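EDD domain protein, DegV family (Ruminococcus gnavus ATCC 29149, PDB 5V85) probably binds fatty acids, as do several DegV-family proteins, and holds a bound vaccenic acid. Local coordinates at residues 19-24 and 96-101; 25-30 and 45-50. All coordinates share one frame; numbering follows the deposited sequence.

Interaction 1: residues 19-24 and 96-101; sequences DMSYKV and AERIYV. With PO4 (phosphate ion), chain I.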
loop_
_atom_site.group_PDB
_atom_site.type_symbol
_atom_site.label_atom_id
_atom_site.label_comp_id
_atom_site.label_asym_id
_atom_site.label_seq_id
_atom_site.Cartn_x
_atom_site.Cartn_y
_atom_site.Cartn_z
ATOM N N ASP B 19 -18.483 -16.087 -24.821
ATOM C CA ASP B 19 -17.069 -15.802 -24.629
ATOM C C ASP B 19 -16.737 -15.704 -23.143
ATOM O O ASP B 19 -17.589 -15.403 -22.302
ATOM C CB ASP B 19 -16.689 -14.498 -25.331
ATOM C CG ASP B 19 -16.088 -14.726 -26.703
ATOM O OD1 ASP B 19 -15.804 -13.727 -27.397
ATOM O OD2 ASP B 19 -15.899 -15.901 -27.086
HETATM N N MSE B 20 -15.473 -15.966 -22.823
HETATM C CA MSE B 20 -14.989 -15.819 -21.457
HETATM C C MSE B 20 -15.036 -14.355 -21.049
HETATM O O MSE B 20 -14.667 -13.473 -21.826
HETATM C CB MSE B 20 -13.567 -16.359 -21.318
HETATM C CG MSE B 20 -13.481 -17.860 -21.113
HETATM SE SE MSE B 20 -11.705 -18.402 -20.510
HETATM C CE MSE B 20 -10.694 -16.851 -21.116
ATOM N N SER B 21 -15.492 -14.092 -19.824
ATOM C CA SER B 21 -15.625 -12.707 -19.389
ATOM C C SER B 21 -14.270 -12.067 -19.117
ATOM O O SER B 21 -14.125 -10.847 -19.259
ATOM C CB SER B 21 -16.510 -12.628 -18.146
ATOM O OG SER B 21 -16.218 -13.673 -17.236
ATOM N N TYR B 22 -13.271 -12.858 -18.734
ATOM C CA TYR B 22 -11.960 -12.303 -18.430
ATOM C C TYR B 22 -10.899 -13.383 -18.584
ATOM O O TYR B 22 -11.186 -14.580 -18.521
ATOM C CB TYR B 22 -11.918 -11.707 -17.016
ATOM C CG TYR B 22 -11.923 -12.741 -15.910
ATOM C CD1 TYR B 22 -13.114 -13.307 -15.467
ATOM C CD2 TYR B 22 -10.740 -13.150 -15.307
ATOM C CE1 TYR B 22 -13.126 -14.252 -14.458
ATOM C CE2 TYR B 22 -10.739 -14.095 -14.297
ATOM C CZ TYR B 22 -11.935 -14.641 -13.877
ATOM O OH TYR B 22 -11.937 -15.582 -12.875
ATOM N N LYS B 23 -9.663 -12.933 -18.786
ATOM C CA LYS B 23 -8.500 -13.806 -18.790
ATOM C C LYS B 23 -7.397 -13.147 -17.975
ATOM O O LYS B 23 -7.214 -11.926 -18.036
ATOM C CB LYS B 23 -8.011 -14.098 -20.217
ATOM C CG LYS B 23 -6.880 -15.119 -20.292
ATOM C CD LYS B 23 -6.356 -15.271 -21.713
ATOM C CE LYS B 23 -7.375 -15.952 -22.608
ATOM N NZ LYS B 23 -6.790 -16.343 -23.927
ATOM N N VAL B 24 -6.676 -13.954 -17.202
ATOM C CA VAL B 24 -5.548 -13.487 -16.400
ATOM C C VAL B 24 -4.270 -14.007 -17.042
ATOM O O VAL B 24 -4.038 -15.222 -17.087
ATOM C CB VAL B 24 -5.647 -13.951 -14.939
ATOM C CG1 VAL B 24 -4.519 -13.334 -14.116
ATOM C CG2 VAL B 24 -7.003 -13.595 -14.353
ATOM N N ALA B 96 -11.576 -13.219 -24.795
ATOM C CA ALA B 96 -11.924 -12.762 -23.454
ATOM C C ALA B 96 -12.127 -11.252 -23.446
ATOM O O ALA B 96 -11.393 -10.510 -24.100
ATOM C CB ALA B 96 -10.836 -13.154 -22.454
ATOM N N GLU B 97 -13.133 -10.797 -22.697
ATOM C CA GLU B 97 -13.505 -9.384 -22.717
ATOM C C GLU B 97 -12.521 -8.522 -21.930
ATOM O O GLU B 97 -12.084 -7.471 -22.410
ATOM C CB GLU B 97 -14.921 -9.208 -22.167
ATOM C CG GLU B 97 -15.957 -10.111 -22.816
ATOM C CD GLU B 97 -16.480 -9.554 -24.124
ATOM O OE1 GLU B 97 -15.987 -8.491 -24.561
ATOM O OE2 GLU B 97 -17.385 -10.178 -24.717
ATOM N N ARG B 98 -12.177 -8.938 -20.716
ATOM C CA ARG B 98 -11.287 -8.184 -19.846
ATOM C C ARG B 98 -9.970 -8.930 -19.677
ATOM O O ARG B 98 -9.958 -10.152 -19.504
ATOM C CB ARG B 98 -11.934 -7.949 -18.480
ATOM C CG ARG B 98 -13.323 -7.340 -18.578
ATOM C CD ARG B 98 -13.905 -7.015 -17.215
ATOM N NE ARG B 98 -14.469 -8.186 -16.546
ATOM C CZ ARG B 98 -15.610 -8.777 -16.892
ATOM N NH1 ARG B 98 -16.320 -8.321 -17.916
ATOM N NH2 ARG B 98 -16.041 -9.833 -16.213
ATOM N N ILE B 99 -8.863 -8.192 -19.712
ATOM C CA ILE B 99 -7.527 -8.768 -19.609
ATOM C C ILE B 99 -6.853 -8.222 -18.356
ATOM O O ILE B 99 -6.744 -7.002 -18.183
ATOM C CB ILE B 99 -6.674 -8.463 -20.850
ATOM C CG1 ILE B 99 -7.381 -8.937 -22.124
ATOM C CG2 ILE B 99 -5.299 -9.101 -20.712
ATOM C CD1 ILE B 99 -7.671 -10.424 -22.146
ATOM N N TYR B 100 -6.398 -9.124 -17.491
ATOM C CA TYR B 100 -5.558 -8.789 -16.352
ATOM C C TYR B 100 -4.198 -9.444 -16.541
ATOM O O TYR B 100 -4.116 -10.612 -16.933
ATOM C CB TYR B 100 -6.185 -9.258 -15.038
ATOM C CG TYR B 100 -7.584 -8.734 -14.780
ATOM C CD1 TYR B 100 -7.784 -7.481 -14.210
ATOM C CD2 TYR B 100 -8.702 -9.495 -15.101
ATOM C CE1 TYR B 100 -9.064 -7.001 -13.969
ATOM C CE2 TYR B 100 -9.982 -9.028 -14.859
ATOM C CZ TYR B 100 -10.158 -7.780 -14.293
ATOM O OH TYR B 100 -11.430 -7.315 -14.056
ATOM N N VAL B 101 -3.133 -8.695 -16.272
ATOM C CA VAL B 101 -1.766 -9.165 -16.470
ATOM C C VAL B 101 -1.027 -9.087 -15.142
ATOM O O VAL B 101 -1.081 -8.062 -14.452
ATOM C CB VAL B 101 -1.033 -8.352 -17.554
ATOM C CG1 VAL B 101 0.238 -9.075 -17.997
ATOM C CG2 VAL B 101 -1.946 -8.110 -18.741
HETATM P P PO4 I . -9.714 -17.027 -25.862
HETATM O O1 PO4 I . -9.936 -15.846 -24.945
HETATM O O2 PO4 I . -9.669 -16.554 -27.297
HETATM O O3 PO4 I . -8.406 -17.700 -25.522
HETATM O O4 PO4 I . -10.842 -18.017 -25.690
#
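Parallel beta pairing joins strands 22-27 and 98-103 in the mixed sheet of this DegV-family fold, setting Tyr-22 beside Arg-98, Lys-23 beside Ile-99 and Val-24 beside Tyr-100. Lys-23 uses both of its backbone groups: its N bonds to Arg-98 O at 2.9 Å, while its O receives the N-H of Tyr-100 along an almost straight path of 175°. At the start of the pairing, Met-20 O and Ser-21 O accept the N-H groups of Glu-97 and Arg-98 respectively. On the face that carries Tyr-22 and Arg-98, a bend at chi3 (-80°) lays the arginine guanidinium over Ser-21 O, which sits 3.5 Å from Arg-98 CZ, over the centre of the plane. The charge of Arg-98 is met by Glu-154, which also bonds Tyr-100 OH. Nearby, Tyr-22 CB comes in at the edge of the Tyr-100 ring, 3.9 Å from CE2. On the face that carries Lys-23 and Ile-99, Lys-23 CB packs on Ala-96 CB at 3.7 Å. The amine of Lys-23 salt-bridges Glu-43 and also reaches a phosphate, probably from the crystallisation liquor: NZ lies 2.6 Å from phosphate O3, and phosphate O1 is held weakly by both Lys-23 NZ and Ala-96 N.

Interaction 2: residues 25-30 and 45-50; sequences IVDSCG and VALGIQ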
loop_
_atom_site.group_PDB
_atom_site.type_symbol
_atom_site.label_atom_id
_atom_site.label_comp_id
_atom_site.label_asym_id
_atom_site.label_seq_id
_atom_site.Cartn_x
_atom_site.Cartn_y
_atom_site.Cartn_z
ATOM N N ILE B 25 -3.441 -13.087 -17.529
ATOM C CA ILE B 25 -2.152 -13.411 -18.129
ATOM C C ILE B 25 -1.079 -13.268 -17.057
ATOM O O ILE B 25 -0.982 -12.222 -16.406
ATOM C CB ILE B 25 -1.855 -12.496 -19.331
ATOM C CG1 ILE B 25 -2.995 -12.550 -20.353
ATOM C CG2 ILE B 25 -0.532 -12.867 -19.971
ATOM C CD1 ILE B 25 -2.997 -13.796 -21.206
ATOM N N VAL B 26 -0.280 -14.315 -16.863
ATOM C CA VAL B 26 0.786 -14.329 -15.863
ATOM C C VAL B 26 2.081 -14.698 -16.571
ATOM O O VAL B 26 2.097 -15.629 -17.382
ATOM C CB VAL B 26 0.481 -15.329 -14.727
ATOM C CG1 VAL B 26 1.509 -15.228 -13.606
ATOM C CG2 VAL B 26 -0.928 -15.109 -14.183
ATOM N N ASP B 27 3.165 -13.975 -16.286
ATOM C CA ASP B 27 4.410 -14.409 -16.903
ATOM C C ASP B 27 4.867 -15.714 -16.254
ATOM O O ASP B 27 4.405 -16.096 -15.175
ATOM C CB ASP B 27 5.490 -13.310 -16.864
ATOM C CG ASP B 27 6.033 -13.004 -15.464
ATOM O OD1 ASP B 27 6.135 -13.900 -14.606
ATOM O OD2 ASP B 27 6.410 -11.831 -15.240
ATOM N N SER B 28 5.767 -16.418 -16.941
ATOM C CA SER B 28 6.028 -17.811 -16.590
ATOM C C SER B 28 6.645 -17.980 -15.209
ATOM O O SER B 28 6.645 -19.101 -14.689
ATOM C CB SER B 28 6.921 -18.462 -17.648
ATOM O OG SER B 28 8.209 -17.882 -17.662
ATOM N N CYS B 29 7.157 -16.913 -14.589
ATOM C CA CYS B 29 7.689 -17.074 -13.240
ATOM C C CYS B 29 6.593 -17.452 -12.250
ATOM O O CYS B 29 6.856 -18.176 -11.283
ATOM C CB CYS B 29 8.405 -15.801 -12.787
ATOM S SG CYS B 29 9.281 -15.975 -11.201
ATOM N N GLY B 30 5.362 -17.000 -12.483
ATOM C CA GLY B 30 4.261 -17.302 -11.589
ATOM C C GLY B 30 3.702 -18.699 -11.770
ATOM O O GLY B 30 3.103 -19.003 -12.806
ATOM N N VAL B 45 2.609 -16.362 -20.187
ATOM C CA VAL B 45 3.478 -15.809 -21.222
ATOM C C VAL B 45 4.910 -16.118 -20.802
ATOM O O VAL B 45 5.335 -15.734 -19.706
ATOM C CB VAL B 45 3.264 -14.298 -21.418
ATOM C CG1 VAL B 45 4.435 -13.694 -22.167
ATOM C CG2 VAL B 45 1.973 -14.039 -22.180
ATOM N N ALA B 46 5.646 -16.814 -21.664
ATOM C CA ALA B 46 6.890 -17.463 -21.269
ATOM C C ALA B 46 8.088 -16.525 -21.321
ATOM O O ALA B 46 8.228 -15.720 -22.246
ATOM C CB ALA B 46 7.157 -18.671 -22.169
ATOM N N LEU B 47 8.963 -16.651 -20.329
ATOM C CA LEU B 47 10.286 -16.052 -20.393
ATOM C C LEU B 47 11.263 -17.036 -21.034
ATOM O O LEU B 47 10.934 -18.194 -21.299
ATOM C CB LEU B 47 10.773 -15.643 -19.000
ATOM C CG LEU B 47 10.212 -14.336 -18.430
ATOM C CD1 LEU B 47 8.771 -14.502 -17.958
ATOM C CD2 LEU B 47 11.088 -13.811 -17.307
ATOM N N GLY B 48 12.481 -16.561 -21.287
ATOM C CA GLY B 48 13.534 -17.379 -21.863
ATOM C C GLY B 48 14.592 -17.716 -20.827
ATOM O O GLY B 48 14.804 -16.966 -19.873
ATOM N N ILE B 49 15.251 -18.858 -21.016
ATOM C CA ILE B 49 16.302 -19.323 -20.119
ATOM C C ILE B 49 17.493 -19.760 -20.959
ATOM O O ILE B 49 17.349 -20.588 -21.865
ATOM C CB ILE B 49 15.821 -20.480 -19.221
ATOM C CG1 ILE B 49 14.679 -20.012 -18.314
ATOM C CG2 ILE B 49 16.978 -21.034 -18.393
ATOM C CD1 ILE B 49 14.031 -21.129 -17.521
ATOM N N GLN B 50 18.666 -19.209 -20.660
ATOM C CA GLN B 50 19.889 -19.520 -21.389
ATOM C C GLN B 50 20.930 -20.034 -20.406
ATOM O O GLN B 50 21.286 -19.335 -19.451
ATOM C CB GLN B 50 20.409 -18.291 -22.137
ATOM C CG GLN B 50 21.729 -18.516 -22.854
ATOM C CD GLN B 50 21.570 -19.344 -24.111
ATOM O OE1 GLN B 50 20.622 -19.162 -24.875
ATOM N NE2 GLN B 50 22.495 -20.270 -24.328
#
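Ser-28 meets the segment 45-50 with every atom of its side chain. CB rests 3.8 Å from both Ala-46 CA and Val-45 O. From there OG turns between the backbone N and the carbonyl carbon (chi1 66°) and accepts from Leu-47 N at 3.0 Å, close to linear at 169°. The same oxygen has Leu-47 CD1 against it at 3.4 Å and a further hydrogen bond to Asp-58 OD2, so a buried hydroxyl is gripped by two polar partners. With only a methyl group, as in an alanine here, Leu-47 N and the Asp-58 carboxylate would probably each lose this mate, and a small gap would open beside Leu-47 CD1.

The contact belongs to a beta-alpha-beta unit: strand 22-27, the short helix 34-37 and strand 42-51, parallel to the first. Val-45 N bonds to Val-26 O at 2.9 Å, and Ser-28 N returns a weak bond to Val-45 O. The chain leaves the strand in a type I turn from Asp-27 to Gly-30, where Asp-27 OD1 takes a weak bond from Cys-29 N, as in an Asx turn, while Asp-27 OD2 bonds to Ser-111 OG and Leu-104 N. On the Asp-27 side of the sheet, Ile-25 CG2 presses on Val-45 CG2 at 3.5 Å. Leu-47 CD1 packs 3.7 Å from Asp-27 CB, and the Leu-47 side chain lies about 4 Å from the bound vaccenic acid, which also touches Cys-29.

Interactions 1 and 2 show how one central strand can serve two neighbours in succession. Strand 22-27 supplies a segment to each, pairing in parallel with 98-103 in interaction 1 and with 42-51 in interaction 2, all within one sheet. Their centres are about 19 Å apart, yet they meet at the join, where Ile-25 N lies 2.6 Å from Tyr-100 O, a probable hydrogen bond. Along the chain the order is 19-24, 25-30, 45-50 and 96-101, so interaction 2 falls between the two segments of interaction 1. The shared strand runs from the phosphate-bearing end to the turn beside the bound fatty acid, consistent with a lipid site at the C-terminal ends of the parallel strands.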